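Local coordinates for EpsJ (Vibrio vulnificus, PDB 2RET), which is a pseudopilin of the type 2 secretion system that pairs with the pseudopilin EpsI, probably as part of the pseudopilus that helps export folded proteins, at residues K50-A55 and I66-L71; V127-G132 and T144-I149. All coordinates share one frame; numbering follows the deposited sequence.

How the contacts relate
Both contacts are antiparallel strand pairings and both are buried, but they belong to different sheets of the fold. Contact 1, its centre about 7 Å from that of the chain, joins strands 49-56 and 64-74 as a beta hairpin. Contact 2, centred about 13 Å from the chain centre, joins the end of strand 122-130 to the start of strand 148-155 and the loop before it. The sheets meet between them: Leu52 CD1 comes to 3.3 Å from Pro146 CD, and the rings of Trp54 and Phe129 meet edge-to-face. Contact 1 has a selenomethionine-histidine pair on its other face; contact 2 reaches the EpsI interface there, through Tyr130 and Ala147.

Contact 1 of 2, residues K50-A55 and I66-L71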
# COMPACT_ATOMS: atom_id res chain seq x y z
N LYS B 50 -20.32 16.78 4.64
CA LYS B 50 -20.43 16.29 3.27
C LYS B 50 -19.06 15.83 2.75
O LYS B 50 -18.02 16.34 3.15
CB LYS B 50 -20.98 17.35 2.31
CG LYS B 50 -22.43 17.78 2.50
CD LYS B 50 -22.82 18.81 1.44
CE LYS B 50 -24.14 19.50 1.74
NZ LYS B 50 -24.15 20.37 2.98
N LEU B 51 -19.10 14.87 1.83
CA LEU B 51 -17.95 14.50 1.02
C LEU B 51 -17.53 15.62 0.01
O LEU B 51 -16.37 16.00 -0.02
CB LEU B 51 -18.23 13.19 0.29
CG LEU B 51 -17.84 11.93 1.06
CD1 LEU B 51 -18.30 10.71 0.25
CD2 LEU B 51 -16.32 11.89 1.38
N LEU B 52 -18.48 16.11 -0.78
CA LEU B 52 -18.27 17.20 -1.76
C LEU B 52 -19.32 18.29 -1.52
O LEU B 52 -20.51 18.00 -1.46
CB LEU B 52 -18.42 16.76 -3.22
CG LEU B 52 -17.40 15.81 -3.90
CD1 LEU B 52 -18.08 15.04 -5.05
CD2 LEU B 52 -16.18 16.54 -4.40
N HIS B 53 -18.86 19.53 -1.38
CA HIS B 53 -19.72 20.66 -1.18
C HIS B 53 -19.73 21.41 -2.51
O HIS B 53 -18.70 21.68 -3.08
CB HIS B 53 -19.21 21.58 -0.05
CG HIS B 53 -18.91 20.87 1.24
ND1 HIS B 53 -19.78 20.88 2.32
CD2 HIS B 53 -17.85 20.13 1.61
CE1 HIS B 53 -19.24 20.18 3.30
NE2 HIS B 53 -18.07 19.71 2.90
N TRP B 54 -20.93 21.73 -2.97
CA TRP B 54 -21.15 22.26 -4.31
C TRP B 54 -22.45 23.06 -4.30
O TRP B 54 -23.54 22.50 -4.23
CB TRP B 54 -21.23 21.14 -5.36
CG TRP B 54 -21.64 21.63 -6.74
CD1 TRP B 54 -22.79 21.27 -7.44
CD2 TRP B 54 -20.93 22.52 -7.59
NE1 TRP B 54 -22.81 21.90 -8.67
CE2 TRP B 54 -21.68 22.67 -8.78
CE3 TRP B 54 -19.73 23.22 -7.46
CZ2 TRP B 54 -21.28 23.50 -9.81
CZ3 TRP B 54 -19.31 24.01 -8.49
CH2 TRP B 54 -20.08 24.15 -9.66
N ALA B 55 -22.33 24.38 -4.31
CA ALA B 55 -23.53 25.24 -4.20
C ALA B 55 -23.24 26.63 -4.68
O ALA B 55 -22.09 27.06 -4.68
CB ALA B 55 -24.05 25.29 -2.75
N ILE B 66 -17.05 25.10 -4.87
CA ILE B 66 -16.83 23.68 -4.55
C ILE B 66 -15.84 23.59 -3.39
O ILE B 66 -14.96 24.44 -3.22
CB ILE B 66 -16.40 22.82 -5.82
CG1 ILE B 66 -16.51 21.32 -5.57
CG2 ILE B 66 -15.01 23.16 -6.30
CD1 ILE B 66 -16.48 20.47 -6.84
N MSE B 67 -16.03 22.57 -2.54
CA MSE B 67 -15.12 22.33 -1.44
C MSE B 67 -15.06 20.85 -1.17
O MSE B 67 -16.09 20.18 -1.17
CB MSE B 67 -15.54 23.08 -0.16
CG MSE B 67 -14.43 23.06 0.93
SE MSE B 67 -14.94 23.96 2.60
CE MSE B 67 -16.40 22.80 3.26
N PHE B 68 -13.85 20.38 -0.89
CA PHE B 68 -13.58 18.97 -0.63
C PHE B 68 -12.26 18.73 0.14
O PHE B 68 -11.37 19.59 0.20
CB PHE B 68 -13.60 18.17 -1.96
CG PHE B 68 -12.66 18.71 -3.04
CD1 PHE B 68 -13.12 19.59 -4.02
CD2 PHE B 68 -11.33 18.30 -3.09
CE1 PHE B 68 -12.27 20.07 -5.01
CE2 PHE B 68 -10.47 18.77 -4.07
CZ PHE B 68 -10.92 19.65 -5.03
N ALA B 69 -12.15 17.55 0.75
CA ALA B 69 -10.89 17.09 1.39
C ALA B 69 -9.97 16.55 0.32
O ALA B 69 -10.41 16.01 -0.66
CB ALA B 69 -11.20 16.02 2.45
N ARG B 70 -8.66 16.75 0.46
CA ARG B 70 -7.74 16.13 -0.47
C ARG B 70 -6.53 15.53 0.26
O ARG B 70 -6.19 16.00 1.36
CB ARG B 70 -7.33 17.13 -1.58
CG ARG B 70 -6.55 18.36 -1.13
CD ARG B 70 -5.65 18.87 -2.23
NE ARG B 70 -4.50 18.03 -2.37
CZ ARG B 70 -3.33 18.36 -2.93
NH1 ARG B 70 -3.10 19.53 -3.51
NH2 ARG B 70 -2.38 17.46 -2.95
N LEU B 71 -5.92 14.50 -0.34
CA LEU B 71 -4.61 14.02 0.09
C LEU B 71 -3.59 15.14 -0.10
O LEU B 71 -3.33 15.56 -1.22
CB LEU B 71 -4.16 12.73 -0.67
CG LEU B 71 -2.76 12.18 -0.28
CD1 LEU B 71 -2.55 11.94 1.24
CD2 LEU B 71 -2.39 10.89 -1.07
O HOH W 1 -14.92 16.63 1.99
O HOH W 2 -13.88 15.04 -0.30
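His53 and Met67, a selenomethionine here, face each other as the hydrogen-bonded pair of a nearly exact antiparallel pairing, the axes of 52-55 and 66-71 running at 176°. The nearly straight bond from His53 N to Met67 O is 2.9 Å and lies in the carbonyl plane; Met67 N returns a more bent one to His53 O, which also receives a close CA-H contact from Ile66. On the same side of the sheet, the long, unbranched methionine-type side chain, with selenium for sulfur, extends with CG anti to its backbone N (chi1 -168°) and then bends at chi3, bringing methyl CE over one face of the imidazole, 3.5 Å from the centroid of the His53 ring. Lys50 CB covers the opposite ring face, and Thr40 bonds to His53 NE2. On the other face of the sheet, Ile66 CB meets the edge of the Trp54 indole at CE3, 3.7 Å away, while Leu52 and Phe68 lie side by side, Leu52 CD2 3.9 Å from Phe68 CB. Here Trp54, Leu52 and Ile66 supply a broad apolar surface that packs on Val127 and Phe129 of strand 122-130. Beyond the regular pairing, two waters lie between Leu51 O and Ala69 N, close to the carbonyl but 3.2 Å from the amide they share. The chemistry implies a hairpin joined by reciprocal backbone bonds, its histidine held between apolar groups and bonded to Thr40.

Contact 2 of 2, residues V127-G132 and T144-I149; sequences VRFYDG and TLPAAI
Tyr130 N gives Ala148 O a nearly straight hydrogen bond of 3.0 Å, although the donor is tilted 33° from the carbonyl plane. One residue further along, Tyr130 O receives only a weak bond from Ala147 N, and a water bridges the same two atoms, donating to the carbonyl at 2.9 Å and accepting from the amide. The pairing weakens here, and the water supplements the weak direct bond.

On one face of the sheet, Phe129 and Ile149 form a non-hydrogen-bonded pair. Pro146 CG meets the edge of the phenylalanine ring near its plane, 4.0 Å from Phe129 CD2, while Ile149 CG1 approaches that same ring atom obliquely. The other branch of the isoleucine, CG2, lies anti to the backbone N and packs 3.5 Å from Val127 CG1, while CG1 is directed to Phe129. Proline suits the turn into the strand: its compact ring lies side by side with the Phe129 side chain, and its CB touches Tyr130 O. On the opposite face, the small methyl of Ala148 sits 4.0 Å from Tyr130 CB, and Ala147 CB lies toward the edge of the tyrosine ring.

Outside this shell, Trp54 meets Phe129 edge-to-face and Leu52 packs on both Phe129 and Pro146, packing this face against the sheet that holds strand 49-56. Thr167 is joined to the turn twice, by a backbone hydrogen bond with Ala147 and by its hydroxyl OG1, which donates to Pro146 O. The chemistry implies an apolar face consolidating the fold and an end where a water supplements the weak backbone bond and Tyr130 and Ala147 pack on Leu30 of the EpsI chain.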
# COMPACT_ATOMS: atom_id res chain seq x y z
N VAL B 127 -19.45 22.29 -12.39
CA VAL B 127 -18.97 20.95 -12.06
C VAL B 127 -20.11 19.96 -12.21
O VAL B 127 -21.24 20.25 -11.81
CB VAL B 127 -18.36 20.88 -10.64
CG1 VAL B 127 -17.89 19.45 -10.34
CG2 VAL B 127 -17.13 21.85 -10.50
N ARG B 128 -19.80 18.82 -12.81
CA ARG B 128 -20.73 17.72 -13.00
C ARG B 128 -20.13 16.45 -12.47
O ARG B 128 -18.93 16.29 -12.44
CB ARG B 128 -21.09 17.57 -14.45
CG ARG B 128 -21.98 18.68 -14.95
CD ARG B 128 -21.80 18.87 -16.43
NE ARG B 128 -22.72 18.04 -17.17
CZ ARG B 128 -22.41 17.15 -18.11
NH1 ARG B 128 -21.14 16.91 -18.48
NH2 ARG B 128 -23.40 16.47 -18.68
N PHE B 129 -20.99 15.55 -12.04
CA PHE B 129 -20.61 14.38 -11.30
C PHE B 129 -21.17 13.18 -12.02
O PHE B 129 -22.36 13.14 -12.37
CB PHE B 129 -21.19 14.49 -9.89
CG PHE B 129 -20.90 15.80 -9.22
CD1 PHE B 129 -21.82 16.84 -9.27
CD2 PHE B 129 -19.69 16.01 -8.57
CE1 PHE B 129 -21.57 18.05 -8.66
CE2 PHE B 129 -19.41 17.23 -7.96
CZ PHE B 129 -20.36 18.25 -7.99
N TYR B 130 -20.29 12.23 -12.28
CA TYR B 130 -20.67 10.99 -12.88
C TYR B 130 -21.11 9.99 -11.83
O TYR B 130 -20.29 9.53 -11.01
CB TYR B 130 -19.53 10.39 -13.71
CG TYR B 130 -20.01 9.26 -14.61
CD1 TYR B 130 -20.93 9.49 -15.62
CD2 TYR B 130 -19.55 7.97 -14.44
CE1 TYR B 130 -21.37 8.48 -16.45
CE2 TYR B 130 -20.00 6.94 -15.27
CZ TYR B 130 -20.90 7.21 -16.26
OH TYR B 130 -21.35 6.21 -17.08
N ASP B 131 -22.39 9.63 -11.89
CA ASP B 131 -23.00 8.78 -10.89
C ASP B 131 -23.03 7.32 -11.34
O ASP B 131 -23.69 6.51 -10.71
CB ASP B 131 -24.41 9.28 -10.54
CG ASP B 131 -25.49 8.92 -11.58
OD1 ASP B 131 -25.24 8.15 -12.53
OD2 ASP B 131 -26.61 9.41 -11.44
N GLY B 132 -22.33 7.00 -12.42
CA GLY B 132 -22.19 5.62 -12.88
C GLY B 132 -22.96 5.42 -14.17
O GLY B 132 -22.60 4.56 -14.98
N THR B 144 -20.13 7.82 -0.60
CA THR B 144 -19.18 7.48 -1.66
C THR B 144 -19.00 8.69 -2.59
O THR B 144 -19.89 9.54 -2.70
CB THR B 144 -19.64 6.20 -2.45
OG1 THR B 144 -18.58 5.71 -3.29
CG2 THR B 144 -20.85 6.50 -3.34
N LEU B 145 -17.85 8.79 -3.23
CA LEU B 145 -17.58 9.89 -4.16
C LEU B 145 -18.14 9.49 -5.50
O LEU B 145 -18.36 8.31 -5.74
CB LEU B 145 -16.08 10.19 -4.27
CG LEU B 145 -15.40 10.91 -3.08
CD1 LEU B 145 -13.91 10.74 -3.16
CD2 LEU B 145 -15.79 12.43 -3.02
N PRO B 146 -18.38 10.47 -6.40
CA PRO B 146 -18.70 10.08 -7.77
C PRO B 146 -17.48 9.43 -8.44
O PRO B 146 -16.35 9.79 -8.11
CB PRO B 146 -19.04 11.42 -8.45
CG PRO B 146 -18.22 12.40 -7.68
CD PRO B 146 -18.32 11.93 -6.25
N ALA B 147 -17.69 8.48 -9.35
CA ALA B 147 -16.59 7.80 -10.04
C ALA B 147 -15.67 8.81 -10.81
O ALA B 147 -14.48 8.58 -10.97
CB ALA B 147 -17.16 6.69 -11.01
N ALA B 148 -16.27 9.91 -11.26
CA ALA B 148 -15.59 10.97 -12.02
C ALA B 148 -16.26 12.33 -11.79
O ALA B 148 -17.43 12.43 -11.43
CB ALA B 148 -15.56 10.64 -13.51
N ILE B 149 -15.48 13.38 -12.00
CA ILE B 149 -15.88 14.76 -11.83
C ILE B 149 -15.35 15.51 -13.07
O ILE B 149 -14.23 15.30 -13.47
CB ILE B 149 -15.28 15.33 -10.49
CG1 ILE B 149 -15.92 14.61 -9.29
CG2 ILE B 149 -15.59 16.81 -10.26
CD1 ILE B 149 -14.97 14.47 -8.09
O HOH W 3 -20.44 7.23 -9.21